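NAD-dependent aldehyde dehydrogenase (Burkholderia multivorans, PDB 5UJU) probably oxidises aldehydes to carboxylic acids with NAD+ as electron acceptor, perhaps including L-glutamate gamma-semialdehyde among its substrates. Local coordinates at residues L488-T493 with D499-A504; L444-R449 with L473-E478; K291-T296 with T303-H308. All coordinates share one frame; numbering follows the deposited sequence. Where two conformers were deposited one is given.

In the fold
Interactions 1 and 2 belong to one alpha/beta layer and are built on the same seven-stranded sheet, with centres 15 Å apart. Helix 469-483 joins them: it carries L475 and E478 of interaction 2, and it also packs on interaction 1, where L473 CD1 lies 3.7 Å from A500 CB and A476 CB lies 4.0 Å from L488 CD1. Interaction 3 sits on a separate sheet, in the half that binds NAD in this enzyme family; its centre is 33 Å from that of interaction 1 and 30 Å from that of interaction 2, and it touches neither. None of the segments supplies G348 or G458 of the sodium site, but L305 of interaction 3 borders a bound imidazole.

Interaction 1: L488-T493 with D499-A504; sequences LSVYST and DAAHEA
No flat group takes part where V490 and L488 meet A501 and A504: neither a ring face nor a ring edge enters, and aliphatic carbons make the side-chain contact. The closest pair is V490 CG1 and A501 CB, 3.8 Å apart. The second branch, V490 CG2, lies 4.0 Å from the same A501 CB, so the alanine methyl faces the fork of the valine and touches both prongs. V490 CG1 takes the place between the backbone N and the carbonyl carbon (chi1 62°), which leaves CG2 anti to N and turns both methyls to the helix. One turn further along the helix, A504 CB lies 4.4 Å from L488 CD2, a looser contact.

This is the first half of a beta-alpha-beta unit, in which strand 487-491 leads into helix 495-508 and then into the parallel strand 511-514. The short strand and helix segments run nearly antiparallel, at 170°, with their axes 9.6 Å apart. Small alanines suit the inner side of the helix because they let its backbone come close to the sheet, while the branched valine and the longer leucine fill the layer between. V490 also touches L512 and I514 on the neighbouring strand, which extends the apolar layer beneath the helix. The other side of the helix serves the dimer: E503 OE1 makes a salt bridge with R109 NH2 of the second subunit.

All four touching residues are buried, and no hydrogen bond crosses between strand and helix. The helix bonds within itself, as from A504 N to A500 O at 2.9 Å, while the strand backbone pairs with its neighbours (L488 and V490 with S513, S489 with V325). Adhesion here therefore rests on dispersion and the exclusion of water, forces that depend on shape and closeness more than on precise angles.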
loop_
_atom_site.group_PDB
_atom_site.type_symbol
_atom_site.label_atom_id
_atom_site.label_comp_id
_atom_site.label_asym_id
_atom_site.label_seq_id
_atom_site.Cartn_x
_atom_site.Cartn_y
_atom_site.Cartn_z
ATOM N N LEU A 488 -11.554 17.705 12.332
ATOM C CA LEU A 488 -11.518 19.161 12.391
ATOM C C LEU A 488 -12.938 19.664 12.167
ATOM O O LEU A 488 -13.618 19.214 11.240
ATOM C CB LEU A 488 -10.573 19.739 11.334
ATOM C CG LEU A 488 -10.599 21.267 11.172
ATOM C CD1 LEU A 488 -10.035 21.969 12.420
ATOM C CD2 LEU A 488 -9.840 21.653 9.904
ATOM N N SER A 489 -13.383 20.590 13.014
ATOM C CA SER A 489 -14.755 21.085 13.008
ATOM C C SER A 489 -14.730 22.607 12.928
ATOM O O SER A 489 -13.957 23.255 13.642
ATOM C CB SER A 489 -15.496 20.618 14.276
ATOM O OG SER A 489 -16.860 21.009 14.294
ATOM N N VAL A 490 -15.561 23.186 12.065
ATOM C CA VAL A 490 -15.576 24.633 11.892
ATOM C C VAL A 490 -17.004 25.154 12.008
ATOM O O VAL A 490 -17.949 24.550 11.487
ATOM C CB VAL A 490 -14.934 25.061 10.552
ATOM C CG1 VAL A 490 -15.705 24.498 9.368
ATOM C CG2 VAL A 490 -14.836 26.604 10.457
ATOM N N TYR A 491 -17.153 26.290 12.683
ATOM C CA TYR A 491 -18.416 27.010 12.806
ATOM C C TYR A 491 -18.212 28.377 12.177
ATOM O O TYR A 491 -17.400 29.172 12.668
ATOM C CB TYR A 491 -18.845 27.148 14.267
ATOM C CG TYR A 491 -19.242 25.844 14.886
ATOM C CD1 TYR A 491 -20.570 25.436 14.892
ATOM C CD2 TYR A 491 -18.282 24.995 15.439
ATOM C CE1 TYR A 491 -20.938 24.217 15.447
ATOM C CE2 TYR A 491 -18.638 23.770 15.993
ATOM C CZ TYR A 491 -19.968 23.390 15.995
ATOM O OH TYR A 491 -20.340 22.188 16.548
ATOM N N SER A 492 -18.923 28.639 11.080
ATOM C CA SER A 492 -18.883 29.946 10.438
ATOM C C SER A 492 -20.112 30.115 9.561
ATOM O O SER A 492 -20.566 29.157 8.931
ATOM C CB SER A 492 -17.618 30.129 9.595
ATOM O OG SER A 492 -17.621 31.410 8.982
ATOM N N THR A 493 -20.644 31.336 9.516
ATOM C CA THR A 493 -21.679 31.679 8.552
ATOM C C THR A 493 -21.113 32.363 7.312
ATOM O O THR A 493 -21.885 32.829 6.469
ATOM C CB THR A 493 -22.725 32.587 9.193
ATOM O OG1 THR A 493 -22.100 33.820 9.569
ATOM C CG2 THR A 493 -23.323 31.912 10.436
ATOM N N ASP A 499 -14.491 28.210 2.969
ATOM C CA ASP A 499 -13.483 27.895 1.962
ATOM C C ASP A 499 -12.112 27.730 2.601
ATOM O O ASP A 499 -11.397 26.763 2.316
ATOM C CB ASP A 499 -13.445 28.986 0.887
ATOM C CG ASP A 499 -14.629 28.921 -0.059
ATOM O OD1 ASP A 499 -15.359 27.904 -0.026
ATOM O OD2 ASP A 499 -14.836 29.891 -0.827
ATOM N N ALA A 500 -11.732 28.663 3.484
ATOM C CA ALA A 500 -10.448 28.556 4.166
ATOM C C ALA A 500 -10.378 27.303 5.030
ATOM O O ALA A 500 -9.302 26.709 5.175
ATOM C CB ALA A 500 -10.195 29.810 5.011
ATOM N N ALA A 501 -11.507 26.870 5.597
ATOM C CA ALA A 501 -11.477 25.661 6.407
ATOM C C ALA A 501 -11.226 24.429 5.540
ATOM O O ALA A 501 -10.513 23.516 5.965
ATOM C CB ALA A 501 -12.759 25.518 7.230
ATOM N N HIS A 502 -11.780 24.388 4.315
ATOM C CA HIS A 502 -11.440 23.305 3.397
ATOM C C HIS A 502 -9.939 23.286 3.118
ATOM O O HIS A 502 -9.319 22.215 3.078
ATOM C CB HIS A 502 -12.242 23.439 2.092
ATOM C CG HIS A 502 -13.664 22.960 2.188
ATOM N ND1 HIS A 502 -14.730 23.814 2.393
ATOM C CD2 HIS A 502 -14.197 21.720 2.086
ATOM C CE1 HIS A 502 -15.854 23.121 2.422
ATOM N NE2 HIS A 502 -15.558 21.845 2.244
ATOM N N GLU A 503 -9.342 24.471 2.928
ATOM C CA GLU A 503 -7.904 24.552 2.685
ATOM C C GLU A 503 -7.124 24.040 3.888
ATOM O O GLU A 503 -6.105 23.351 3.734
ATOM C CB GLU A 503 -7.497 25.995 2.366
ATOM C CG GLU A 503 -7.934 26.475 0.997
ATOM C CD GLU A 503 -7.384 25.618 -0.125
ATOM O OE1 GLU A 503 -6.145 25.495 -0.233
ATOM O OE2 GLU A 503 -8.197 25.064 -0.898
ATOM N N ALA A 504 -7.590 24.369 5.095
ATOM C CA ALA A 504 -6.938 23.901 6.314
ATOM C C ALA A 504 -7.044 22.386 6.451
ATOM O O ALA A 504 -6.106 21.730 6.919
ATOM C CB ALA A 504 -7.546 24.600 7.537
#

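Interaction 2: L444-R449 with L473-E478; sequences LDVADR and LDLAGE
E478 OE2 is gripped by both terminal nitrogens of R449, strongly by NH1 at 2.6 Å and weakly by NH2 at 3.3 Å. This salt bridge ties the start of helix 449-452, just after an Asx turn that follows strand 440-445, second from the outermost strand of the alpha/beta sheet, to helix 469-483. NH1 does not approach in the carboxylate plane but from above it, 59° out, and the planes of guanidinium and carboxylate are 45° apart. The grip is thus an uneven fork on a single oxygen. R449 reaches it by a bend in its chain at chi3 (97°), whereas E478 comes out extended to meet it.

L475 lies over one face of the guanidinium, with its CD1 3.2 Å from R449 NH2. An aliphatic branch is suited to that face, since the N-H groups point out round the edge, where NH1 and, weakly, NH2 meet E478, and the face is left to carbon. Nearby, D474 OD1 bridges to R507, so helix 469-483 carries further charge pairing.

The turn before R449 is built by two aspartates. D445 OD2 accepts from A447 N at 2.9 Å, which makes the Asx turn, and D448 OD2 accepts from D445 N at 2.8 Å. Short carboxylate side chains can fold back to their own backbone in this way, and the other oxygen of D445 pairs with R361. The turn presents V446 to the helix, where V446 CG2, anti to its backbone N, rests 3.6 Å from L475 CD2.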
loop_
_atom_site.group_PDB
_atom_site.type_symbol
_atom_site.label_atom_id
_atom_site.label_comp_id
_atom_site.label_asym_id
_atom_site.label_seq_id
_atom_site.Cartn_x
_atom_site.Cartn_y
_atom_site.Cartn_z
ATOM N N LEU A 444 -7.302 28.922 27.631
ATOM C CA LEU A 444 -5.923 29.234 27.280
ATOM C C LEU A 444 -5.885 30.385 26.281
ATOM O O LEU A 444 -6.911 30.833 25.757
ATOM C CB LEU A 444 -5.202 28.019 26.692
ATOM C CG LEU A 444 -4.919 26.919 27.707
ATOM C CD1 LEU A 444 -4.271 25.729 26.999
ATOM C CD2 LEU A 444 -4.031 27.466 28.805
ATOM N N ASP A 445 -4.675 30.872 26.042
ATOM C CA ASP A 445 -4.374 31.818 24.982
ATOM C C ASP A 445 -3.542 31.106 23.929
ATOM O O ASP A 445 -2.919 30.080 24.206
ATOM C CB ASP A 445 -3.618 33.042 25.521
ATOM C CG ASP A 445 -3.361 34.087 24.449
ATOM O OD1 ASP A 445 -4.295 34.854 24.126
ATOM O OD2 ASP A 445 -2.227 34.129 23.923
ATOM N N VAL A 446 -3.548 31.657 22.710
ATOM C CA VAL A 446 -2.785 31.070 21.613
ATOM C C VAL A 446 -1.297 30.965 21.949
ATOM O O VAL A 446 -0.596 30.100 21.406
ATOM C CB VAL A 446 -3.031 31.875 20.316
ATOM C CG1 VAL A 446 -2.468 33.274 20.425
ATOM C CG2 VAL A 446 -2.470 31.145 19.116
ATOM N N ALA A 447 -0.801 31.807 22.860
ATOM C CA ALA A 447 0.584 31.723 23.311
ATOM C C ALA A 447 0.881 30.442 24.088
ATOM O O ALA A 447 2.051 30.081 24.242
ATOM C CB ALA A 447 0.920 32.937 24.179
ATOM N N ASP A 448 -0.143 29.740 24.570
ATOM C CA ASP A 448 0.040 28.506 25.332
ATOM C C ASP A 448 0.169 27.276 24.435
ATOM O O ASP A 448 -0.294 26.184 24.808
ATOM C CB ASP A 448 -1.100 28.350 26.342
ATOM C CG ASP A 448 -1.232 29.584 27.240
ATOM O OD1 ASP A 448 -0.179 30.043 27.722
ATOM O OD2 ASP A 448 -2.355 30.105 27.444
ATOM N N ARG A 449 0.792 27.441 23.261
ATOM C CA ARG A 449 0.916 26.358 22.283
ATOM C C ARG A 449 1.522 25.090 22.867
ATOM O O ARG A 449 1.078 23.978 22.548
ATOM C CB ARG A 449 1.818 26.792 21.127
ATOM C CG ARG A 449 1.137 27.132 19.836
ATOM C CD ARG A 449 2.189 27.516 18.800
ATOM N NE ARG A 449 2.490 26.351 17.963
ATOM C CZ ARG A 449 2.408 26.340 16.636
ATOM N NH1 ARG A 449 2.679 25.230 15.958
ATOM N NH2 ARG A 449 2.077 27.446 15.984
ATOM N N LEU A 473 -7.399 29.228 11.845
ATOM C CA LEU A 473 -7.369 28.282 10.738
ATOM C C LEU A 473 -5.943 27.937 10.348
ATOM O O LEU A 473 -5.648 26.783 10.008
ATOM C CB LEU A 473 -8.134 28.852 9.543
ATOM C CG LEU A 473 -9.647 28.797 9.724
ATOM C CD1 LEU A 473 -10.339 29.619 8.655
ATOM C CD2 LEU A 473 -10.128 27.327 9.708
ATOM N N ASP A 474 -5.051 28.927 10.359
ATOM C CA ASP A 474 -3.648 28.646 10.076
ATOM C C ASP A 474 -3.072 27.714 11.134
ATOM O O ASP A 474 -2.345 26.762 10.816
ATOM C CB ASP A 474 -2.851 29.947 10.015
ATOM C CG ASP A 474 -1.387 29.716 9.667
ATOM O OD1 ASP A 474 -1.114 29.192 8.567
ATOM O OD2 ASP A 474 -0.509 30.035 10.495
ATOM N N LEU A 475 -3.390 27.980 12.402
ATOM C CA LEU A 475 -2.909 27.144 13.491
ATOM C C LEU A 475 -3.467 25.724 13.394
ATOM O O LEU A 475 -2.727 24.746 13.558
ATOM C CB LEU A 475 -3.284 27.790 14.820
ATOM C CG LEU A 475 -2.569 27.234 16.039
ATOM C CD1 LEU A 475 -1.080 27.273 15.797
ATOM C CD2 LEU A 475 -2.938 28.053 17.260
ATOM N N ALA A 476 -4.768 25.591 13.113
ATOM C CA ALA A 476 -5.393 24.272 13.089
ATOM C C ALA A 476 -4.796 23.396 11.992
ATOM O O ALA A 476 -4.471 22.223 12.225
ATOM C CB ALA A 476 -6.902 24.405 12.911
ATOM N N GLY A 477 -4.639 23.951 10.786
ATOM C CA GLY A 477 -4.019 23.196 9.704
ATOM C C GLY A 477 -2.576 22.830 9.998
ATOM O O GLY A 477 -2.119 21.735 9.659
ATOM N N GLU A 478 -1.834 23.747 10.624
ATOM C CA GLU A 478 -0.445 23.465 10.960
ATOM C C GLU A 478 -0.346 22.358 11.998
ATOM O O GLU A 478 0.481 21.447 11.865
ATOM C CB GLU A 478 0.240 24.733 11.467
ATOM C CG GLU A 478 1.635 24.503 12.007
ATOM C CD GLU A 478 2.232 25.753 12.646
ATOM O OE1 GLU A 478 1.786 26.878 12.329
ATOM O OE2 GLU A 478 3.154 25.601 13.465
#

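Interaction 3: K291-T296 with T303-H308; sequences KLIDFT and TWLERH
This is a buried, wholly apolar contact between strand 290-296 and helix 299-308, the strand and helix of a beta-alpha-beta unit that returns through the parallel strand 313-317. The sheet belongs to the Rossmann-like half that binds NAD in aldehyde dehydrogenases, and the sequence GSTQNG, which starts in the turn after the strand and runs into the first turn of the helix, fits the family's GSTxxG motif, consistent with a place near the cofactor.

L305 carries the helix side of the contact. Its CD1 branch lies 3.6 Å from F295 CD2 and just as close to F295 CG, reaching the ring obliquely near its root, where F295 CB is 3.7 Å away. The ring comes to that place because CG stands anti to the backbone N (chi1 165°). The other branch, L305 CD2, faces the end of I293, whose CD1 is 4.2 Å off. A forked leucine suits this site, for it can serve two strand residues that both point to the helix. L305 also packs on L211 and V314 of the flanking strands, and a bound imidazole lies about 4 Å from its side chain.

D294, between the two, points away and pairs with R553. With no hydrogen bond across, the attraction between these segments rests on van der Waals contact and the burial of hydrocarbon.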
loop_
_atom_site.group_PDB
_atom_site.type_symbol
_atom_site.label_atom_id
_atom_site.label_comp_id
_atom_site.label_asym_id
_atom_site.label_seq_id
_atom_site.Cartn_x
_atom_site.Cartn_y
_atom_site.Cartn_z
ATOM N N LYS A 291 3.727 -10.829 8.810
ATOM C CA LYS A 291 3.817 -10.092 7.557
ATOM C C LYS A 291 2.920 -8.870 7.511
ATOM O O LYS A 291 3.123 -8.006 6.649
ATOM C CB LYS A 291 3.450 -11.000 6.371
ATOM C CG LYS A 291 4.351 -12.215 6.227
ATOM C CD LYS A 291 5.758 -11.769 5.943
ATOM C CE LYS A 291 6.602 -12.947 5.513
ATOM N NZ LYS A 291 8.026 -12.549 5.447
ATOM N N LEU A 292 1.924 -8.801 8.384
ATOM C CA LEU A 292 0.996 -7.683 8.458
ATOM C C LEU A 292 0.819 -7.325 9.927
ATOM O O LEU A 292 0.771 -8.218 10.780
ATOM C CB LEU A 292 -0.362 -8.037 7.827
ATOM C CG LEU A 292 -0.400 -8.662 6.420
ATOM C CD1 LEU A 292 -1.780 -9.063 5.984
ATOM C CD2 LEU A 292 0.149 -7.690 5.414
ATOM N N ILE A 293 0.743 -6.032 10.230
ATOM C CA ILE A 293 0.468 -5.572 11.594
ATOM C C ILE A 293 -0.556 -4.451 11.520
ATOM O O ILE A 293 -0.353 -3.483 10.777
ATOM C CB ILE A 293 1.739 -5.071 12.310
ATOM C CG1 ILE A 293 2.812 -6.164 12.380
ATOM C CG2 ILE A 293 1.389 -4.503 13.720
ATOM C CD1 ILE A 293 4.145 -5.683 12.973
ATOM N N ASP A 294 -1.646 -4.576 12.280
ATOM C CA ASP A 294 -2.632 -3.507 12.449
ATOM C C ASP A 294 -2.635 -3.072 13.908
ATOM O O ASP A 294 -2.902 -3.884 14.800
ATOM C CB ASP A 294 -4.037 -3.955 12.017
ATOM C CG ASP A 294 -4.173 -4.081 10.498
ATOM O OD1 ASP A 294 -4.627 -3.123 9.829
ATOM O OD2 ASP A 294 -3.787 -5.128 9.953
ATOM N N PHE A 295 -2.348 -1.790 14.148
ATOM C CA PHE A 295 -2.113 -1.286 15.494
ATOM C C PHE A 295 -2.955 -0.050 15.771
ATOM O O PHE A 295 -3.033 0.858 14.933
ATOM C CB PHE A 295 -0.628 -0.962 15.682
ATOM C CG PHE A 295 -0.327 -0.105 16.896
ATOM C CD1 PHE A 295 -0.329 1.282 16.808
ATOM C CD2 PHE A 295 -0.016 -0.689 18.114
ATOM C CE1 PHE A 295 -0.031 2.070 17.919
ATOM C CE2 PHE A 295 0.285 0.088 19.228
ATOM C CZ PHE A 295 0.280 1.472 19.130
ATOM N N THR A 296 -3.539 -0.002 16.973
ATOM C CA THR A 296 -4.172 1.201 17.509
ATOM C C THR A 296 -3.564 1.520 18.868
ATOM O O THR A 296 -3.548 0.658 19.753
ATOM C CB THR A 296 -5.690 1.026 17.664
ATOM O OG1 THR A 296 -6.275 0.689 16.407
ATOM C CG2 THR A 296 -6.318 2.322 18.164
ATOM N N THR A 303 4.691 4.448 15.855
ATOM C CA THR A 303 5.889 4.852 15.124
ATOM C C THR A 303 6.990 3.798 15.216
ATOM O O THR A 303 7.715 3.555 14.242
ATOM C CB THR A 303 6.388 6.181 15.693
ATOM O OG1 THR A 303 5.378 7.180 15.524
ATOM C CG2 THR A 303 7.633 6.624 15.010
ATOM N N TRP A 304 7.167 3.201 16.394
ATOM C CA TRP A 304 8.169 2.150 16.534
ATOM C C TRP A 304 7.906 1.017 15.547
ATOM O O TRP A 304 8.822 0.561 14.856
ATOM C CB TRP A 304 8.186 1.631 17.976
ATOM C CG TRP A 304 9.309 0.686 18.275
ATOM C CD1 TRP A 304 10.528 0.998 18.801
ATOM C CD2 TRP A 304 9.321 -0.729 18.046
ATOM N NE1 TRP A 304 11.295 -0.133 18.921
ATOM C CE2 TRP A 304 10.580 -1.207 18.459
ATOM C CE3 TRP A 304 8.388 -1.634 17.534
ATOM C CZ2 TRP A 304 10.934 -2.551 18.373
ATOM C CZ3 TRP A 304 8.743 -2.978 17.452
ATOM C CH2 TRP A 304 10.005 -3.419 17.869
ATOM N N LEU A 305 6.643 0.583 15.436
ATOM C CA LEU A 305 6.291 -0.518 14.535
ATOM C C LEU A 305 6.552 -0.162 13.075
ATOM O O LEU A 305 7.069 -0.981 12.307
ATOM C CB LEU A 305 4.823 -0.898 14.725
ATOM C CG LEU A 305 4.460 -1.512 16.067
ATOM C CD1 LEU A 305 2.980 -1.443 16.265
ATOM C CD2 LEU A 305 4.905 -2.968 16.090
ATOM N N GLU A 306 6.151 1.041 12.660
ATOM C CA GLU A 306 6.362 1.452 11.275
ATOM C C GLU A 306 7.840 1.421 10.912
ATOM O O GLU A 306 8.210 1.044 9.794
ATOM C CB GLU A 306 5.803 2.857 11.045
ATOM C CG GLU A 306 4.311 2.995 11.280
ATOM C CD GLU A 306 3.903 4.447 11.350
ATOM O OE1 GLU A 306 4.767 5.298 11.080
ATOM O OE2 GLU A 306 2.740 4.742 11.683
ATOM N N ARG A 307 8.699 1.800 11.849
ATOM C CA ARG A 307 10.120 1.922 11.566
ATOM C C ARG A 307 10.884 0.619 11.745
ATOM O O ARG A 307 11.860 0.375 11.023
ATOM C CB ARG A 307 10.723 3.006 12.457
ATOM C CG ARG A 307 10.177 4.383 12.147
ATOM C CD ARG A 307 10.582 5.408 13.187
ATOM N NE ARG A 307 10.031 6.721 12.868
ATOM C CZ ARG A 307 10.759 7.779 12.532
ATOM N NH1 ARG A 307 12.083 7.691 12.481
ATOM N NH2 ARG A 307 10.158 8.928 12.254
ATOM N N HIS A 308 10.465 -0.235 12.676
ATOM C CA HIS A 308 11.302 -1.368 13.048
ATOM C C HIS A 308 10.804 -2.716 12.555
ATOM O O HIS A 308 11.626 -3.595 12.312
ATOM C CB HIS A 308 11.485 -1.388 14.569
ATOM C CG HIS A 308 12.249 -0.203 15.053
ATOM N ND1 HIS A 308 11.630 0.932 15.532
ATOM C CD2 HIS A 308 13.574 0.071 15.033
ATOM C CE1 HIS A 308 12.547 1.832 15.839
ATOM N NE2 HIS A 308 13.732 1.339 15.532
#